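Long-range contacts in ORC2 (Aeropyrum pernix, PDB 1W5T), which binds DNA and ATP and takes part in regulating DNA replication, as a Cdc6/Orc-family protein with an AAA+ ATPase domain and a C-terminal winged-helix domain: residues A[24-29]-A[220-225]; A[212-217]-A[249-254]; A[242-247]-A[285-290]; A[254-259]-A[387-392]. All blocks are in the same frame, centred on the assembly; numbering follows the deposited sequence.

From the N terminus, contact 1 comes first: segment 24-29, leading into helix 28-43, meets helix 217-231, closing a loop that spans the parallel-sheet core. Contact 2 starts inside that loop, where strand 206-212 runs out into the lid, and ends at 249-254, so the two cross. Contact 3 opens from helix 239-249 within contact 2, crosses it, and brings in helix 283-292. Contact 4 follows in series after contacts 1 and 2, shares Gly254 with the latter and crosses contact 3; it carries the lid to the winged-helix domain at 387-392. Contacts 1, 2 and 4 all reach the nucleotide, whereas contact 3 packs the lid farther out.

Contact 1: A[24-29]-A[220-225]; sequences LRVRRG and LYTILE. With ANP (phosphoaminophosphonic acid-adenylate ester), chain D.
Val26 and Ile223 meet at about a right angle, Val26 CG2 lying 3.8 Å from Ile223 CG1. The same methyl, placed anti to the carbonyl carbon of its own residue while CG1 stands anti to the backbone N (chi1 -178°), also leans on Thr222 CB. Beside it the CB of Arg25 touches Thr222 CG2 at 3.7 Å. Farther out, the extended Arg25 chain crosses Glu225 nearly at a right angle, their guanidinium and carboxylate planes 69° apart. Arg25 NH1 and Glu225 OE2 stay 4.1 Å apart, beyond a salt bridge, and a water fills the gap: in the guanidinium plane it accepts from Arg25 NH1 at 2.7 Å and donates to both Glu225 OE2 and Thr222 O. Arg25 NH2 has its own salt bridge to Glu229.

The inner side of the contact is the adenine pocket. The backbone O of Val26 accepts from ANP N6 at 2.9 Å, Leu24 CD2 approaches one face of the base at N1, and Ile223 covers the opposite face, its CD1 3.8 Å from ANP C6 and its CG2 near N3. An alanine in place of Ile223 would remove CG2, CG1 and CD1, and would probably open a gap over that face of the adenine and leave Val26 CG2 without its Ile223 neighbour. Segment 24-29 borders the adenine just as the chain enters helix 28-43, with Leu24 against helix 65-82, while helix 217-231 comes from the lid, its other sides packed on helices 239-249 and 259-275.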
# COMPACT_ATOMS: atom_id res chain seq x y z
N LEU A 24 -13.15 8.06 -9.86
CA LEU A 24 -11.92 8.61 -9.26
C LEU A 24 -11.61 10.00 -9.78
O LEU A 24 -11.70 10.25 -10.97
CB LEU A 24 -10.70 7.72 -9.49
CG LEU A 24 -10.56 6.39 -8.74
CD1 LEU A 24 -9.19 5.76 -9.03
CD2 LEU A 24 -10.78 6.50 -7.27
N ARG A 25 -11.19 10.91 -8.91
CA ARG A 25 -10.85 12.26 -9.34
C ARG A 25 -9.35 12.59 -9.22
O ARG A 25 -8.87 13.65 -9.65
CB ARG A 25 -11.67 13.29 -8.55
CG ARG A 25 -13.16 13.22 -8.81
CD ARG A 25 -13.87 14.50 -8.53
NE ARG A 25 -15.32 14.31 -8.45
CZ ARG A 25 -16.13 14.97 -7.63
NH1 ARG A 25 -15.62 15.88 -6.79
NH2 ARG A 25 -17.43 14.73 -7.65
N VAL A 26 -8.65 11.68 -8.58
CA VAL A 26 -7.23 11.67 -8.47
C VAL A 26 -6.90 10.22 -8.77
O VAL A 26 -7.63 9.34 -8.37
CB VAL A 26 -6.77 12.02 -7.03
CG1 VAL A 26 -5.23 12.06 -6.96
CG2 VAL A 26 -7.39 13.36 -6.54
N ARG A 27 -5.81 10.00 -9.51
CA ARG A 27 -5.40 8.67 -10.01
C ARG A 27 -6.34 8.11 -11.13
O ARG A 27 -6.32 6.90 -11.47
CB ARG A 27 -5.15 7.68 -8.84
CG ARG A 27 -4.22 8.21 -7.71
CD ARG A 27 -2.78 8.67 -8.18
NE ARG A 27 -1.96 9.17 -7.07
CZ ARG A 27 -1.39 10.39 -7.01
NH1 ARG A 27 -1.52 11.27 -8.01
NH2 ARG A 27 -0.69 10.73 -5.94
N ARG A 28 -7.15 8.99 -11.71
CA ARG A 28 -8.07 8.58 -12.73
C ARG A 28 -7.31 8.05 -13.95
O ARG A 28 -7.62 6.96 -14.47
CB ARG A 28 -9.03 9.71 -13.10
CG ARG A 28 -10.02 9.35 -14.15
CD ARG A 28 -10.40 10.49 -15.05
NE ARG A 28 -11.21 11.46 -14.35
CZ ARG A 28 -10.85 12.67 -13.87
NH1 ARG A 28 -11.78 13.35 -13.23
NH2 ARG A 28 -9.63 13.21 -14.01
N GLY A 29 -6.28 8.78 -14.38
CA GLY A 29 -5.47 8.35 -15.50
C GLY A 29 -4.77 7.03 -15.28
O GLY A 29 -4.76 6.19 -16.19
N LEU A 220 -5.37 15.68 -1.86
CA LEU A 220 -6.16 15.40 -0.68
C LEU A 220 -7.39 16.29 -0.65
O LEU A 220 -8.44 15.85 -0.23
CB LEU A 220 -5.36 15.57 0.63
CG LEU A 220 -4.28 14.50 0.92
CD1 LEU A 220 -3.47 14.91 2.14
CD2 LEU A 220 -4.90 13.06 1.05
N TYR A 221 -7.26 17.52 -1.12
CA TYR A 221 -8.37 18.42 -1.15
C TYR A 221 -9.46 17.87 -2.08
O TYR A 221 -10.63 17.76 -1.71
CB TYR A 221 -7.98 19.85 -1.54
CG TYR A 221 -9.23 20.68 -1.67
CD1 TYR A 221 -9.95 20.71 -2.86
CD2 TYR A 221 -9.79 21.33 -0.54
CE1 TYR A 221 -11.13 21.39 -2.96
CE2 TYR A 221 -10.97 22.05 -0.64
CZ TYR A 221 -11.62 22.06 -1.86
OH TYR A 221 -12.78 22.73 -1.99
N THR A 222 -9.05 17.53 -3.30
CA THR A 222 -9.93 16.87 -4.23
C THR A 222 -10.56 15.63 -3.64
O THR A 222 -11.76 15.39 -3.82
CB THR A 222 -9.17 16.54 -5.54
OG1 THR A 222 -8.69 17.75 -6.11
CG2 THR A 222 -10.10 16.04 -6.59
N ILE A 223 -9.78 14.84 -2.92
CA ILE A 223 -10.35 13.61 -2.33
C ILE A 223 -11.38 13.88 -1.22
O ILE A 223 -12.43 13.22 -1.17
CB ILE A 223 -9.24 12.61 -1.86
CG1 ILE A 223 -8.43 12.14 -3.09
CG2 ILE A 223 -9.88 11.44 -1.03
CD1 ILE A 223 -7.05 11.41 -2.75
N LEU A 224 -11.13 14.88 -0.39
CA LEU A 224 -12.04 15.23 0.69
C LEU A 224 -13.32 15.86 0.12
O LEU A 224 -14.44 15.66 0.62
CB LEU A 224 -11.36 16.16 1.71
CG LEU A 224 -10.21 15.52 2.48
CD1 LEU A 224 -9.42 16.55 3.30
CD2 LEU A 224 -10.69 14.35 3.35
N GLU A 225 -13.15 16.60 -0.96
CA GLU A 225 -14.28 17.29 -1.53
C GLU A 225 -15.34 16.33 -2.11
O GLU A 225 -16.52 16.54 -1.89
CB GLU A 225 -13.84 18.34 -2.55
CG GLU A 225 -14.99 18.95 -3.31
CD GLU A 225 -14.52 19.86 -4.43
OE1 GLU A 225 -14.70 21.08 -4.35
OE2 GLU A 225 -13.96 19.35 -5.41
PG ANP D . -2.30 0.73 3.27
O1G ANP D . -2.74 0.67 4.80
O2G ANP D . -2.60 -0.69 2.62
O3G ANP D . -0.78 1.14 3.07
PB ANP D . -3.61 1.85 0.83
O1B ANP D . -4.03 0.46 0.22
O2B ANP D . -2.33 2.35 0.10
N3B ANP D . -3.39 1.83 2.53
PA ANP D . -6.32 2.71 0.42
O1A ANP D . -6.69 2.33 -1.09
O2A ANP D . -6.88 1.60 1.39
O3A ANP D . -4.74 3.00 0.60
O5' ANP D . -6.89 4.19 0.74
C5' ANP D . -6.98 4.89 1.99
C4' ANP D . -8.32 5.64 1.96
O4' ANP D . -8.27 6.72 1.02
C3' ANP D . -9.48 4.77 1.48
O3' ANP D . -10.64 5.19 2.14
C2' ANP D . -9.62 5.10 -0.00
O2' ANP D . -10.90 4.85 -0.58
C1' ANP D . -9.25 6.58 -0.01
N9 ANP D . -8.57 6.92 -1.25
C8 ANP D . -7.24 6.67 -1.53
N7 ANP D . -6.89 7.12 -2.77
C5 ANP D . -7.97 7.70 -3.31
C6 ANP D . -8.42 8.40 -4.56
N6 ANP D . -7.57 8.62 -5.61
N1 ANP D . -9.71 8.80 -4.67
C2 ANP D . -10.61 8.63 -3.72
N3 ANP D . -10.34 8.00 -2.54
C4 ANP D . -9.02 7.53 -2.31
O HOH W 1 -13.29 16.82 -5.89

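Contact 2: A[212-217]-A[249-254]. With ANP (phosphoaminophosphonic acid-adenylate ester), chain D.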
# COMPACT_ATOMS: atom_id res chain seq x y z
N LEU A 212 2.52 4.19 -6.83
CA LEU A 212 1.65 5.23 -6.25
C LEU A 212 2.41 6.03 -5.18
O LEU A 212 2.84 5.45 -4.19
CB LEU A 212 0.44 4.59 -5.60
CG LEU A 212 -0.90 4.59 -6.35
CD1 LEU A 212 -0.82 4.62 -7.87
CD2 LEU A 212 -1.79 3.48 -5.86
N PRO A 213 2.60 7.33 -5.37
CA PRO A 213 3.26 8.10 -4.33
C PRO A 213 2.18 8.61 -3.34
O PRO A 213 0.96 8.55 -3.61
CB PRO A 213 3.86 9.29 -5.10
CG PRO A 213 2.78 9.60 -6.16
CD PRO A 213 2.21 8.17 -6.52
N ALA A 214 2.66 9.16 -2.23
CA ALA A 214 1.82 9.79 -1.27
C ALA A 214 1.21 11.06 -1.87
O ALA A 214 1.79 11.68 -2.75
CB ALA A 214 2.64 10.10 0.01
N TYR A 215 0.04 11.44 -1.36
CA TYR A 215 -0.75 12.54 -1.88
C TYR A 215 -0.30 13.94 -1.46
O TYR A 215 -0.03 14.24 -0.26
CB TYR A 215 -2.22 12.34 -1.49
CG TYR A 215 -2.90 11.17 -2.18
CD1 TYR A 215 -3.37 10.07 -1.43
CD2 TYR A 215 -3.11 11.17 -3.58
CE1 TYR A 215 -4.02 9.01 -2.06
CE2 TYR A 215 -3.75 10.09 -4.22
CZ TYR A 215 -4.19 9.02 -3.46
OH TYR A 215 -4.81 8.00 -4.09
N LYS A 216 -0.24 14.83 -2.44
CA LYS A 216 -0.05 16.28 -2.17
C LYS A 216 -1.35 16.90 -1.64
O LYS A 216 -2.43 16.29 -1.75
CB LYS A 216 0.42 17.00 -3.41
CG LYS A 216 1.74 16.40 -3.94
CD LYS A 216 2.23 17.08 -5.23
CE LYS A 216 3.42 16.29 -5.88
NZ LYS A 216 4.76 16.94 -5.58
N SER A 217 -1.25 18.10 -1.09
CA SER A 217 -2.41 18.71 -0.44
C SER A 217 -3.58 18.96 -1.38
O SER A 217 -4.74 18.75 -0.99
CB SER A 217 -2.01 19.98 0.35
OG SER A 217 -1.82 21.07 -0.54
N TYR A 249 -1.97 17.45 6.07
CA TYR A 249 -1.59 16.06 5.68
C TYR A 249 -0.80 15.93 4.37
O TYR A 249 -0.06 14.94 4.17
CB TYR A 249 -2.78 15.12 5.69
CG TYR A 249 -3.37 14.89 7.07
CD1 TYR A 249 -4.67 14.46 7.21
CD2 TYR A 249 -2.63 15.12 8.23
CE1 TYR A 249 -5.22 14.27 8.44
CE2 TYR A 249 -3.18 14.96 9.48
CZ TYR A 249 -4.48 14.51 9.59
OH TYR A 249 -5.04 14.29 10.85
N GLY A 250 -0.93 16.94 3.50
CA GLY A 250 -0.23 16.94 2.22
C GLY A 250 1.26 16.64 2.38
O GLY A 250 1.92 17.19 3.27
N GLU A 251 1.80 15.76 1.52
CA GLU A 251 3.20 15.36 1.60
C GLU A 251 4.11 16.48 1.15
O GLU A 251 5.24 16.57 1.60
CB GLU A 251 3.45 14.07 0.84
CG GLU A 251 3.75 14.26 -0.64
CD GLU A 251 5.21 14.61 -0.90
OE1 GLU A 251 6.11 14.01 -0.23
OE2 GLU A 251 5.44 15.49 -1.76
N ASP A 252 3.60 17.35 0.28
CA ASP A 252 4.30 18.60 -0.05
C ASP A 252 4.34 19.61 1.13
O ASP A 252 5.13 20.52 1.13
CB ASP A 252 3.71 19.27 -1.29
CG ASP A 252 2.21 19.42 -1.23
OD1 ASP A 252 1.63 20.12 -2.09
OD2 ASP A 252 1.49 18.85 -0.40
N LYS A 253 3.49 19.42 2.12
CA LYS A 253 3.49 20.29 3.28
C LYS A 253 4.12 19.65 4.49
O LYS A 253 3.91 20.13 5.58
CB LYS A 253 2.07 20.67 3.63
CG LYS A 253 1.30 21.20 2.45
CD LYS A 253 1.26 22.70 2.41
CE LYS A 253 0.91 23.21 1.04
NZ LYS A 253 -0.44 23.87 1.03
N GLY A 254 4.84 18.54 4.34
CA GLY A 254 5.45 17.89 5.49
C GLY A 254 4.67 16.77 6.14
O GLY A 254 5.18 16.16 7.12
PG ANP D . -2.30 0.73 3.27
O1G ANP D . -2.74 0.67 4.80
O2G ANP D . -2.60 -0.69 2.62
O3G ANP D . -0.78 1.14 3.07
PB ANP D . -3.61 1.85 0.83
O1B ANP D . -4.03 0.46 0.22
O2B ANP D . -2.33 2.35 0.10
N3B ANP D . -3.39 1.83 2.53
PA ANP D . -6.32 2.71 0.42
O1A ANP D . -6.69 2.33 -1.09
O2A ANP D . -6.88 1.60 1.39
O3A ANP D . -4.74 3.00 0.60
O5' ANP D . -6.89 4.19 0.74
C5' ANP D . -6.98 4.89 1.99
C4' ANP D . -8.32 5.64 1.96
O4' ANP D . -8.27 6.72 1.02
C3' ANP D . -9.48 4.77 1.48
O3' ANP D . -10.64 5.19 2.14
C2' ANP D . -9.62 5.10 -0.00
O2' ANP D . -10.90 4.85 -0.58
C1' ANP D . -9.25 6.58 -0.01
N9 ANP D . -8.57 6.92 -1.25
C8 ANP D . -7.24 6.67 -1.53
N7 ANP D . -6.89 7.12 -2.77
C5 ANP D . -7.97 7.70 -3.31
C6 ANP D . -8.42 8.40 -4.56
N6 ANP D . -7.57 8.62 -5.61
N1 ANP D . -9.71 8.80 -4.67
C2 ANP D . -10.61 8.63 -3.72
N3 ANP D . -10.34 8.00 -2.54
C4 ANP D . -9.02 7.53 -2.31
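Two loops come together with Ser217 and Gly250 CA atoms 3.9 Å apart, and Glu251 N donates to Tyr215 O at 3.0 Å in a nearly straight bond (164°). A side chain on Gly250 would collide with Ser217 CB, so the closeness depends on the glycine. Asp252 reaches back across this junction: its CG sits between its own backbone N and carbonyl carbon (chi1 51°), which brings OD2 to Ser217 N at 2.9 Å, met on the syn side of the carboxylate and 24° out of its plane. Ser217 begins helix 217-231, so the carboxylate probably also eases the positive end of that helix. Asp252 crosses Lys216 at about a right angle, with OD1 against Lys216 CB.

Glu251 runs alongside Lys216, both pointing the same way, but Lys216 NZ and Glu251 OE2 are 4.1 Å apart, an attraction short of a salt bridge. Lys253 NZ makes a weak bond to Ser217 OG at 3.5 Å and a long, weak ion pair with Asp247. Tyr215 turns its ring from segment 249-254 to the nucleotide, where its OH donates to ANP N7 at 2.6 Å and the ring meets the base obliquely. A phenylalanine in its place is likely to leave N7 without this donor and the adenine less firmly oriented. The site is the AAA+ nucleotide pocket at the junction between core and lid: the chain leaves the ATPase sheet after strand 206-212, and the loop carrying the ATP-binding Tyr215 is tied to the one between helices 239-249 and 259-275.

Contact 3: A[242-247]-A[285-290]; sequences LELISD and LVRKAV
The guanidinium of Arg287 meets Leu244 obliquely, NH1 lying 4.2 Å from Leu244 CD1. The bend in the arginine chain at its third torsion (chi3 -51°) folds the group back along its own helix, and salt bridges from NH1 to Glu283 and from NH2 to Asp284 hold it there; its contact with Leu244 is van der Waals.

Inside this fringe the contact is apolar. Val286 CG1 reaches both neighbours on the facing helix, 3.7 Å from Leu244 CB and 3.7 Å from Ile245 CG1. With Ile245 it crosses at about a right angle, and Ile245 CD1 also comes within reach of that methyl. One turn on, Val290 CG2 meets the same Ile245 CG1 at 4.0 Å and abuts the backbone O of Leu244, so two valines one turn apart share this isoleucine carbon. On the side of its helix turned from this contact, Ser246 OG donates to Leu242 O at 3.1 Å, an oxygen that also accepts from the backbone N of Ile245 and of Ser246.

The segments run nearly parallel, their axes 9.3 Å apart and crossing at -24°. Helix 283-292 thus flanks helix 239-249 of the lid bundle, while Ile245 reaches Leu224 on helix 217-231 and Ala262 and Leu266 on helix 259-275.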
# COMPACT_ATOMS: atom_id res chain seq x y z
N LEU A 242 -12.13 21.73 4.67
CA LEU A 242 -11.36 20.64 4.07
C LEU A 242 -9.89 21.03 3.85
O LEU A 242 -8.99 20.17 3.90
CB LEU A 242 -11.98 20.22 2.73
CG LEU A 242 -13.48 19.98 2.63
CD1 LEU A 242 -13.87 19.64 1.18
CD2 LEU A 242 -13.95 18.91 3.62
N GLU A 243 -9.64 22.32 3.59
CA GLU A 243 -8.29 22.81 3.37
C GLU A 243 -7.44 22.62 4.59
O GLU A 243 -6.25 22.34 4.48
CB GLU A 243 -8.29 24.28 3.08
CG GLU A 243 -8.52 24.62 1.64
CD GLU A 243 -8.82 26.10 1.47
OE1 GLU A 243 -8.02 26.93 2.00
OE2 GLU A 243 -9.85 26.40 0.79
N LEU A 244 -8.08 22.80 5.74
CA LEU A 244 -7.46 22.65 7.04
C LEU A 244 -6.87 21.26 7.23
O LEU A 244 -5.94 21.09 8.00
CB LEU A 244 -8.48 22.97 8.13
CG LEU A 244 -8.83 24.47 8.21
CD1 LEU A 244 -10.04 24.72 9.07
CD2 LEU A 244 -7.62 25.39 8.64
N ILE A 245 -7.44 20.26 6.56
CA ILE A 245 -7.00 18.90 6.72
C ILE A 245 -5.88 18.68 5.73
O ILE A 245 -4.75 18.33 6.11
CB ILE A 245 -8.15 17.91 6.51
CG1 ILE A 245 -9.24 18.12 7.59
CG2 ILE A 245 -7.61 16.47 6.64
CD1 ILE A 245 -10.64 17.46 7.32
N SER A 246 -6.20 18.96 4.46
CA SER A 246 -5.26 18.77 3.35
C SER A 246 -3.97 19.59 3.49
O SER A 246 -2.91 19.09 3.15
CB SER A 246 -5.93 18.96 1.98
OG SER A 246 -6.65 20.17 1.88
N ASP A 247 -4.05 20.81 4.03
CA ASP A 247 -2.85 21.64 4.27
C ASP A 247 -1.89 21.02 5.26
O ASP A 247 -0.70 21.23 5.16
CB ASP A 247 -3.22 23.04 4.78
CG ASP A 247 -3.38 24.03 3.65
OD1 ASP A 247 -3.69 23.63 2.51
OD2 ASP A 247 -3.21 25.26 3.82
N LEU A 285 -13.52 22.50 15.21
CA LEU A 285 -13.79 21.06 15.25
C LEU A 285 -12.90 20.31 14.26
O LEU A 285 -12.34 19.29 14.59
CB LEU A 285 -15.29 20.78 15.00
CG LEU A 285 -16.17 21.26 16.19
CD1 LEU A 285 -17.64 21.41 15.79
CD2 LEU A 285 -16.06 20.31 17.45
N VAL A 286 -12.72 20.87 13.08
CA VAL A 286 -11.83 20.30 12.08
C VAL A 286 -10.41 20.30 12.61
O VAL A 286 -9.75 19.26 12.60
CB VAL A 286 -11.93 21.04 10.72
CG1 VAL A 286 -10.84 20.59 9.75
CG2 VAL A 286 -13.31 20.80 10.12
N ARG A 287 -9.96 21.46 13.11
CA ARG A 287 -8.62 21.54 13.66
C ARG A 287 -8.42 20.61 14.85
O ARG A 287 -7.39 19.95 14.95
CB ARG A 287 -8.18 22.96 13.96
CG ARG A 287 -7.79 23.72 12.70
CD ARG A 287 -7.28 25.14 12.95
NE ARG A 287 -8.25 25.83 13.81
CZ ARG A 287 -9.03 26.83 13.41
NH1 ARG A 287 -8.96 27.33 12.16
NH2 ARG A 287 -9.87 27.35 14.30
N LYS A 288 -9.41 20.59 15.73
CA LYS A 288 -9.47 19.58 16.75
C LYS A 288 -9.26 18.17 16.20
O LYS A 288 -8.45 17.39 16.73
CB LYS A 288 -10.81 19.64 17.48
CG LYS A 288 -10.86 18.77 18.72
CD LYS A 288 -10.20 19.48 19.93
CE LYS A 288 -10.60 18.86 21.32
NZ LYS A 288 -9.53 19.21 22.34
N ALA A 289 -9.99 17.83 15.15
CA ALA A 289 -9.97 16.47 14.61
C ALA A 289 -8.56 16.13 14.12
O ALA A 289 -8.09 15.01 14.31
CB ALA A 289 -10.99 16.29 13.53
N VAL A 290 -7.90 17.11 13.52
CA VAL A 290 -6.59 16.93 12.91
C VAL A 290 -5.55 16.64 13.98
O VAL A 290 -4.58 15.89 13.75
CB VAL A 290 -6.19 18.19 12.15
CG1 VAL A 290 -4.68 18.27 11.97
CG2 VAL A 290 -6.89 18.26 10.80

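Contact 4: A[254-259]-A[387-392]; sequences GGDGSA and APHLPA. With ANP (phosphoaminophosphonic acid-adenylate ester), chain D.
A chi1 of 72° sets His389 CG between its own backbone N and carbonyl carbon and so places the ring with its CD2 edge near Asp256, while the backbone itself brings His389 CB to 3.8 Å from Asp256 N. Asp256 starts out from the other segment pointing away, but a chi1 of -108°, away from the staggered positions, swings its carboxylate back, and OD2 ends 4.3 Å from His389 CD2, at the ring edge and near the ring plane. The imidazole NE2 stays 5.5 Å from Asp256 OD2, too far for a salt bridge. One face of the ring is covered toward its rim by Leu390 CD2 of the same loop, and Arg60 also touches the histidine.

The rest is backbone. Gly254 O lies 3.9 Å from His389 CA, and the positive phi of Gly254 is one that a side chain would jam against the carbonyl before it. Residues 387-390 form a type I turn, closed by Leu390 N donating to Ala387 O at 3.0 Å, which presents Pro388 and His389 to the glycines. At the far end of segment 254-259 Ser258 caps helix 259-275 through Arg261 N, and Ala259 CB rests 3.3 Å from ANP O4'.

Here the lid loop and the winged-helix turn meet by van der Waals contact, with a carboxylate near, but not bonded to, the imidazole edge. This contact would probably offer little resistance to a domain shift, consistent with nucleotide-linked conformational change.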
# COMPACT_ATOMS: atom_id res chain seq x y z
N GLY A 254 4.84 18.54 4.34
CA GLY A 254 5.45 17.89 5.49
C GLY A 254 4.67 16.77 6.14
O GLY A 254 5.18 16.16 7.12
N GLY A 255 3.48 16.46 5.60
CA GLY A 255 2.66 15.37 6.11
C GLY A 255 2.88 14.04 5.42
O GLY A 255 3.56 13.98 4.39
N ASP A 256 2.37 12.98 6.07
CA ASP A 256 1.97 11.66 5.56
C ASP A 256 1.61 11.52 4.06
O ASP A 256 1.98 10.54 3.41
CB ASP A 256 0.63 11.33 6.27
CG ASP A 256 0.75 10.29 7.26
OD1 ASP A 256 -0.28 9.87 7.85
OD2 ASP A 256 1.86 9.83 7.54
N GLY A 257 0.81 12.46 3.58
CA GLY A 257 0.11 12.33 2.32
C GLY A 257 -0.87 11.17 2.29
O GLY A 257 -1.09 10.59 1.25
N SER A 258 -1.39 10.81 3.45
CA SER A 258 -2.30 9.66 3.55
C SER A 258 -3.76 10.09 3.40
O SER A 258 -4.29 10.87 4.21
CB SER A 258 -2.05 8.94 4.86
OG SER A 258 -3.09 8.07 5.15
N ALA A 259 -4.43 9.59 2.36
CA ALA A 259 -5.86 9.83 2.21
C ALA A 259 -6.73 9.19 3.29
O ALA A 259 -7.77 9.76 3.70
CB ALA A 259 -6.35 9.45 0.80
N ALA A 387 12.97 11.38 7.84
CA ALA A 387 11.82 11.66 6.97
C ALA A 387 10.85 12.58 7.72
O ALA A 387 10.43 12.25 8.82
CB ALA A 387 11.14 10.36 6.58
N PRO A 388 10.58 13.75 7.19
CA PRO A 388 9.76 14.76 7.92
C PRO A 388 8.41 14.23 8.48
O PRO A 388 7.95 14.73 9.51
CB PRO A 388 9.56 15.87 6.89
CG PRO A 388 10.80 15.75 6.00
CD PRO A 388 11.05 14.24 5.87
N HIS A 389 7.83 13.22 7.84
CA HIS A 389 6.52 12.71 8.23
C HIS A 389 6.56 11.80 9.47
O HIS A 389 5.52 11.53 10.10
CB HIS A 389 5.87 11.98 7.05
CG HIS A 389 6.50 10.68 6.72
ND1 HIS A 389 7.76 10.58 6.17
CD2 HIS A 389 6.06 9.41 6.88
CE1 HIS A 389 8.06 9.30 6.00
NE2 HIS A 389 7.05 8.57 6.42
N LEU A 390 7.76 11.35 9.82
CA LEU A 390 7.98 10.47 10.97
C LEU A 390 7.95 11.23 12.26
O LEU A 390 8.64 12.23 12.39
CB LEU A 390 9.36 9.81 10.87
CG LEU A 390 9.57 8.98 9.61
CD1 LEU A 390 10.92 8.23 9.65
CD2 LEU A 390 8.36 8.06 9.49
N PRO A 391 7.16 10.77 13.22
CA PRO A 391 7.14 11.40 14.55
C PRO A 391 8.42 11.06 15.32
O PRO A 391 8.64 9.90 15.71
CB PRO A 391 5.89 10.79 15.21
CG PRO A 391 5.62 9.51 14.50
CD PRO A 391 6.25 9.61 13.12
N ALA A 392 9.26 12.06 15.53
CA ALA A 392 10.63 11.80 15.99
C ALA A 392 10.74 11.23 17.40
O ALA A 392 11.58 10.36 17.63
CB ALA A 392 11.50 13.02 15.83
PG ANP D . -2.30 0.73 3.27
O1G ANP D . -2.74 0.67 4.80
O2G ANP D . -2.60 -0.69 2.62
O3G ANP D . -0.78 1.14 3.07
PB ANP D . -3.61 1.85 0.83
O1B ANP D . -4.03 0.46 0.22
O2B ANP D . -2.33 2.35 0.10
N3B ANP D . -3.39 1.83 2.53
PA ANP D . -6.32 2.71 0.42
O1A ANP D . -6.69 2.33 -1.09
O2A ANP D . -6.88 1.60 1.39
O3A ANP D . -4.74 3.00 0.60
O5' ANP D . -6.89 4.19 0.74
C5' ANP D . -6.98 4.89 1.99
C4' ANP D . -8.32 5.64 1.96
O4' ANP D . -8.27 6.72 1.02
C3' ANP D . -9.48 4.77 1.48
O3' ANP D . -10.64 5.19 2.14
C2' ANP D . -9.62 5.10 -0.00
O2' ANP D . -10.90 4.85 -0.58
C1' ANP D . -9.25 6.58 -0.01
N9 ANP D . -8.57 6.92 -1.25
C8 ANP D . -7.24 6.67 -1.53
N7 ANP D . -6.89 7.12 -2.77
C5 ANP D . -7.97 7.70 -3.31
C6 ANP D . -8.42 8.40 -4.56
N6 ANP D . -7.57 8.62 -5.61
N1 ANP D . -9.71 8.80 -4.67
C2 ANP D . -10.61 8.63 -3.72
N3 ANP D . -10.34 8.00 -2.54
C4 ANP D . -9.02 7.53 -2.31